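Local coordinates for protein predicted component of a thermophile-specific DNA repair system, contains a RAMP domain (Methanopyrus kandleri, PDB 4N0L) that probably binds CRISPR RNA as the RAMP-type, RRM-like Csm3 subunit of a type III-A antiviral defence complex, and binds a zinc ion, at residues P107-N112 with I128-P133; S247-V252 with F270-L275. All coordinates share one frame; numbering follows the deposited sequence.

Contact 1: P107-N112 with I128-P133; sequences PPWLEN and IGFSDP
The benzo corner of the Trp109 indole abuts Ile128 and Phe130, which sit next to each other, and the contact is apolar throughout. CD1 of Ile128 comes to 3.7 Å from CZ2 of Trp109 and nearly as close to CH2, reaching the ring obliquely; the two side chains extend toward each other from opposite directions. Phe130 meets the same corner of the indole at its edge, its CD2 lying in the Trp109 ring plane 4.0 Å from CH2 of Trp109.

The torsions account for this meeting. In Trp109, CG sits between the backbone N and the carbonyl carbon (chi1 65°), which lays the indole back over Pro107, with CB of that proline 3.6 Å above one ring face and toward its rim. In Phe130, CG lies trans to its own N (chi1 -176°), beside the carbonyl carbon, and the ring also takes Pro107, whose CG lies 4.2 Å from CZ of Phe130. Pro107 thus touches both aromatic rings.

Each backbone is folded tightly behind these side chains. A type I turn runs from Pro107 to Leu110, closed by Leu110 N to Pro107 O at 3.2 Å, and a second from Gly129 to Asp132, closed by Asp132 N to Gly129 O at 3.0 Å. Both carboxylate oxygens of Asp126 accept backbone N-H groups of the second segment, from Phe130 and Ser131, while Asp132 N-caps helix 133-137.

Past the indole lies the metal: the side chain of Trp109 touches Cys88 and Cys115, meets the His86 ring edge-to-face and comes within about 4 Å of the zinc ion. Trp109 thus packs against a zinc site of three cysteines and one histidine, completed by Cys118 in a CxxC pair with Cys115, with Ile128 and Phe130 behind it as a second layer.

Contact 2: S247-V252 with F270-L275; sequences SSLKLV and FRIAAL
The ring of Phe270 slides under Leu249 of the helix, and nearly all the close packing is here. Leu249 CD2 stands over one face, 4.1 Å from the centroid of the Phe270 ring and 13° off its normal, a CH-pi contact. CB of Leu249 adds a second touch on CD1 of Phe270 at 3.9 Å, while the carbonyl O of Leu249 lies 3.3 Å from CE1 of Phe270. At the rim, CG1 of Val252 lies in the ring plane, 3.8 Å from CE1 of Phe270; with this methyl trans to the backbone N (chi1 175°), Val252 meets the ring at its edge.

Segments 247-252 and 270-275 run roughly antiparallel, at 144° with 10.2 Å between axes. Their side-chain contacts pack helix 238-255 against the antiparallel sheet of the RRM-like fold that RAMP proteins share. Leu61 of helix 51-69 also touches Val252, and Pro333 touches both Leu249 and Phe270.

Along the strand the contact thins. Ile272 offers a single touch, its CD1 4.2 Å from CD1 of Leu249, and beyond it a classic beta bulge sets Ala273 and Ala274 together opposite Val11. On the helix, Lys250 and Leu251 point away from the strand, both partly exposed.

Overall arrangement
The two contacts belong to different parts of a single chain: contact 2 lies near its middle, about 9 Å from the centre of the chain, whereas contact 1 sits about 21 Å from that centre, in the loops around the zinc ion. Their centres are 28 Å apart and their nearest atoms about 10 Å, without touching, and they follow one another in sequence. Helix 238-255 links the two regions: it supplies segment 247-252 and, through Tyr244, hydrogen-bonds Glu111 of segment 107-112. Helix 51-69 also reaches both: Trp66 NE1 hydrogen-bonds the backbone O of Trp109, and Leu61 touches Val252. Only contact 1 is close to the zinc; contact 2 takes no part in that site.

Contact 1: P107-N112 with I128-P133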
loop_
_atom_site.group_PDB
_atom_site.type_symbol
_atom_site.label_atom_id
_atom_site.label_comp_id
_atom_site.label_asym_id
_atom_site.label_seq_id
_atom_site.Cartn_x
_atom_site.Cartn_y
_atom_site.Cartn_z
ATOM N N PRO A 107 5.284 17.155 -15.672
ATOM C CA PRO A 107 4.750 15.796 -15.816
ATOM C C PRO A 107 3.410 15.691 -15.098
ATOM O O PRO A 107 3.322 16.065 -13.930
ATOM C CB PRO A 107 5.816 14.922 -15.150
ATOM C CG PRO A 107 7.075 15.724 -15.239
ATOM C CD PRO A 107 6.665 17.165 -15.157
ATOM N N PRO A 108 2.373 15.197 -15.791
ATOM C CA PRO A 108 0.999 15.303 -15.288
ATOM C C PRO A 108 0.701 14.418 -14.074
ATOM O O PRO A 108 -0.337 14.603 -13.440
ATOM C CB PRO A 108 0.159 14.864 -16.493
ATOM C CG PRO A 108 1.053 13.956 -17.255
ATOM C CD PRO A 108 2.437 14.509 -17.092
ATOM N N TRP A 109 1.595 13.489 -13.750
ATOM C CA TRP A 109 1.376 12.588 -12.623
ATOM C C TRP A 109 2.017 13.137 -11.354
ATOM O O TRP A 109 2.134 12.432 -10.352
ATOM C CB TRP A 109 1.933 11.195 -12.921
ATOM C CG TRP A 109 3.422 11.166 -13.072
ATOM C CD1 TRP A 109 4.345 11.031 -12.075
ATOM C CD2 TRP A 109 4.164 11.260 -14.294
ATOM N NE1 TRP A 109 5.615 11.044 -12.599
ATOM C CE2 TRP A 109 5.531 11.183 -13.959
ATOM C CE3 TRP A 109 3.805 11.407 -15.637
ATOM C CZ2 TRP A 109 6.538 11.246 -14.920
ATOM C CZ3 TRP A 109 4.807 11.469 -16.589
ATOM C CH2 TRP A 109 6.157 11.389 -16.225
ATOM N N LEU A 110 2.436 14.396 -11.406
ATOM C CA LEU A 110 3.091 15.020 -10.266
ATOM C C LEU A 110 2.096 15.842 -9.446
ATOM O O LEU A 110 1.170 16.437 -9.999
ATOM C CB LEU A 110 4.246 15.904 -10.745
ATOM C CG LEU A 110 5.549 15.184 -11.103
ATOM C CD1 LEU A 110 6.704 16.172 -11.235
ATOM C CD2 LEU A 110 5.873 14.107 -10.085
ATOM N N GLU A 111 2.277 15.858 -8.129
ATOM C CA GLU A 111 1.485 16.720 -7.252
ATOM C C GLU A 111 2.399 17.426 -6.260
ATOM O O GLU A 111 3.090 16.774 -5.474
ATOM C CB GLU A 111 0.411 15.921 -6.510
ATOM C CG GLU A 111 -0.539 16.792 -5.696
ATOM C CD GLU A 111 -1.694 16.010 -5.096
ATOM O OE1 GLU A 111 -1.442 15.164 -4.212
ATOM O OE2 GLU A 111 -2.851 16.243 -5.507
ATOM N N ASN A 112 2.386 18.757 -6.293
ATOM C CA ASN A 112 3.337 19.574 -5.541
ATOM C C ASN A 112 4.780 19.106 -5.732
ATOM O O ASN A 112 5.563 19.063 -4.782
ATOM C CB ASN A 112 2.981 19.581 -4.051
ATOM C CG ASN A 112 1.575 20.089 -3.790
ATOM O OD1 ASN A 112 1.095 21.000 -4.464
ATOM N ND2 ASN A 112 0.908 19.500 -2.804
ATOM N N ILE A 128 10.335 4.334 -16.189
ATOM C CA ILE A 128 9.565 4.701 -17.373
ATOM C C ILE A 128 10.470 5.251 -18.472
ATOM O O ILE A 128 10.068 5.341 -19.632
ATOM C CB ILE A 128 8.476 5.742 -17.042
ATOM C CG1 ILE A 128 9.108 7.003 -16.455
ATOM C CG2 ILE A 128 7.461 5.162 -16.067
ATOM C CD1 ILE A 128 8.107 8.088 -16.122
ATOM N N GLY A 129 11.697 5.609 -18.102
ATOM C CA GLY A 129 12.676 6.080 -19.064
ATOM C C GLY A 129 12.440 7.514 -19.495
ATOM O O GLY A 129 12.677 7.866 -20.650
ATOM N N PHE A 130 11.956 8.333 -18.567
ATOM C CA PHE A 130 11.661 9.741 -18.824
ATOM C C PHE A 130 12.888 10.497 -19.336
ATOM O O PHE A 130 12.773 11.411 -20.154
ATOM C CB PHE A 130 11.133 10.403 -17.548
ATOM C CG PHE A 130 10.719 11.839 -17.726
ATOM C CD1 PHE A 130 11.556 12.871 -17.333
ATOM C CD2 PHE A 130 9.491 12.157 -18.288
ATOM C CE1 PHE A 130 11.177 14.192 -17.492
ATOM C CE2 PHE A 130 9.104 13.475 -18.448
ATOM C CZ PHE A 130 9.950 14.494 -18.051
ATOM N N SER A 131 14.062 10.108 -18.849
ATOM C CA SER A 131 15.308 10.759 -19.236
ATOM C C SER A 131 16.115 9.900 -20.205
ATOM O O SER A 131 17.335 10.029 -20.287
ATOM C CB SER A 131 16.146 11.086 -17.995
ATOM O OG SER A 131 16.648 9.910 -17.384
ATOM N N ASP A 132 15.429 9.021 -20.931
ATOM C CA ASP A 132 16.088 8.119 -21.873
ATOM C C ASP A 132 15.310 8.016 -23.191
ATOM O O ASP A 132 14.616 7.025 -23.425
ATOM C CB ASP A 132 16.254 6.734 -21.239
ATOM C CG ASP A 132 17.208 5.839 -22.011
ATOM O OD1 ASP A 132 17.603 6.198 -23.140
ATOM O OD2 ASP A 132 17.551 4.758 -21.487
ATOM N N PRO A 133 15.419 9.046 -24.050
ATOM C CA PRO A 133 14.714 9.116 -25.340
ATOM C C PRO A 133 15.154 8.037 -26.327
ATOM O O PRO A 133 14.338 7.562 -27.118
ATOM C CB PRO A 133 15.085 10.509 -25.873
ATOM C CG PRO A 133 15.608 11.260 -24.694
ATOM C CD PRO A 133 16.265 10.230 -23.835
#

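Contact 2: S247-V252 with F270-L275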
loop_
_atom_site.group_PDB
_atom_site.type_symbol
_atom_site.label_atom_id
_atom_site.label_comp_id
_atom_site.label_asym_id
_atom_site.label_seq_id
_atom_site.Cartn_x
_atom_site.Cartn_y
_atom_site.Cartn_z
ATOM N N SER A 247 -6.679 5.160 0.135
ATOM C CA SER A 247 -7.335 5.026 -1.162
ATOM C C SER A 247 -6.931 3.740 -1.870
ATOM O O SER A 247 -7.762 3.082 -2.498
ATOM C CB SER A 247 -7.011 6.223 -2.057
ATOM O OG SER A 247 -7.418 7.436 -1.446
ATOM N N SER A 248 -5.656 3.378 -1.757
ATOM C CA SER A 248 -5.163 2.173 -2.408
ATOM C C SER A 248 -5.803 0.943 -1.763
ATOM O O SER A 248 -6.124 -0.028 -2.448
ATOM C CB SER A 248 -3.634 2.100 -2.342
ATOM O OG SER A 248 -3.177 1.808 -1.031
ATOM N N LEU A 249 -6.016 1.002 -0.451
ATOM C CA LEU A 249 -6.679 -0.086 0.266
ATOM C C LEU A 249 -8.152 -0.181 -0.129
ATOM O O LEU A 249 -8.704 -1.273 -0.245
ATOM C CB LEU A 249 -6.545 0.100 1.779
ATOM C CG LEU A 249 -5.112 0.116 2.319
ATOM C CD1 LEU A 249 -5.093 0.341 3.824
ATOM C CD2 LEU A 249 -4.389 -1.173 1.954
ATOM N N LYS A 250 -8.779 0.974 -0.329
ATOM C CA LYS A 250 -10.153 1.040 -0.821
ATOM C C LYS A 250 -10.262 0.380 -2.195
ATOM O O LYS A 250 -11.233 -0.324 -2.484
ATOM C CB LYS A 250 -10.621 2.497 -0.877
ATOM C CG LYS A 250 -11.806 2.767 -1.792
ATOM C CD LYS A 250 -13.080 2.135 -1.269
ATOM C CE LYS A 250 -14.283 2.593 -2.076
ATOM N NZ LYS A 250 -15.519 1.866 -1.684
ATOM N N LEU A 251 -9.258 0.615 -3.038
ATOM C CA LEU A 251 -9.205 0.016 -4.367
ATOM C C LEU A 251 -9.065 -1.500 -4.296
ATOM O O LEU A 251 -9.664 -2.225 -5.091
ATOM C CB LEU A 251 -8.050 0.607 -5.172
ATOM C CG LEU A 251 -8.206 2.073 -5.572
ATOM C CD1 LEU A 251 -6.894 2.618 -6.101
ATOM C CD2 LEU A 251 -9.314 2.232 -6.603
ATOM N N VAL A 252 -8.257 -1.971 -3.350
ATOM C CA VAL A 252 -8.082 -3.403 -3.134
ATOM C C VAL A 252 -9.404 -4.030 -2.676
ATOM O O VAL A 252 -9.743 -5.146 -3.074
ATOM C CB VAL A 252 -6.967 -3.685 -2.106
ATOM C CG1 VAL A 252 -6.879 -5.172 -1.805
ATOM C CG2 VAL A 252 -5.632 -3.188 -2.634
ATOM N N PHE A 270 -10.719 -4.032 4.832
ATOM C CA PHE A 270 -9.672 -3.616 5.755
ATOM C C PHE A 270 -10.289 -2.940 6.970
ATOM O O PHE A 270 -10.657 -1.767 6.922
ATOM C CB PHE A 270 -8.675 -2.681 5.067
ATOM C CG PHE A 270 -7.911 -3.333 3.951
ATOM C CD1 PHE A 270 -8.330 -3.209 2.636
ATOM C CD2 PHE A 270 -6.774 -4.082 4.221
ATOM C CE1 PHE A 270 -7.629 -3.813 1.610
ATOM C CE2 PHE A 270 -6.067 -4.691 3.200
ATOM C CZ PHE A 270 -6.494 -4.556 1.890
ATOM N N ARG A 271 -10.385 -3.682 8.067
ATOM C CA ARG A 271 -10.984 -3.155 9.283
ATOM C C ARG A 271 -9.879 -2.563 10.144
ATOM O O ARG A 271 -9.145 -3.282 10.818
ATOM C CB ARG A 271 -11.742 -4.250 10.037
ATOM C CG ARG A 271 -12.975 -4.750 9.297
ATOM C CD ARG A 271 -13.636 -5.924 10.002
ATOM N NE ARG A 271 -14.873 -6.320 9.332
ATOM C CZ ARG A 271 -15.946 -6.799 9.952
ATOM N NH1 ARG A 271 -15.944 -6.961 11.269
ATOM N NH2 ARG A 271 -17.025 -7.127 9.251
ATOM N N ILE A 272 -9.760 -1.242 10.099
ATOM C CA ILE A 272 -8.645 -0.551 10.726
ATOM C C ILE A 272 -9.093 0.095 12.030
ATOM O O ILE A 272 -9.871 1.049 12.030
ATOM C CB ILE A 272 -8.051 0.510 9.786
ATOM C CG1 ILE A 272 -7.597 -0.148 8.482
ATOM C CG2 ILE A 272 -6.900 1.236 10.462
ATOM C CD1 ILE A 272 -7.253 0.832 7.377
ATOM N N ALA A 273 -8.597 -0.438 13.140
ATOM C CA ALA A 273 -9.059 -0.032 14.460
ATOM C C ALA A 273 -8.361 1.227 14.967
ATOM O O ALA A 273 -8.951 2.010 15.714
ATOM C CB ALA A 273 -8.863 -1.169 15.450
ATOM N N ALA A 274 -7.115 1.434 14.553
ATOM C CA ALA A 274 -6.347 2.560 15.069
ATOM C C ALA A 274 -5.169 2.958 14.188
ATOM O O ALA A 274 -4.592 2.131 13.479
ATOM C CB ALA A 274 -5.851 2.245 16.471
ATOM N N LEU A 275 -4.830 4.244 14.239
ATOM C CA LEU A 275 -3.576 4.744 13.684
ATOM C C LEU A 275 -2.624 5.057 14.832
ATOM O O LEU A 275 -2.909 5.921 15.662
ATOM C CB LEU A 275 -3.806 5.991 12.826
ATOM C CG LEU A 275 -4.156 5.840 11.342
ATOM C CD1 LEU A 275 -5.107 4.677 11.089
ATOM C CD2 LEU A 275 -4.746 7.138 10.816
#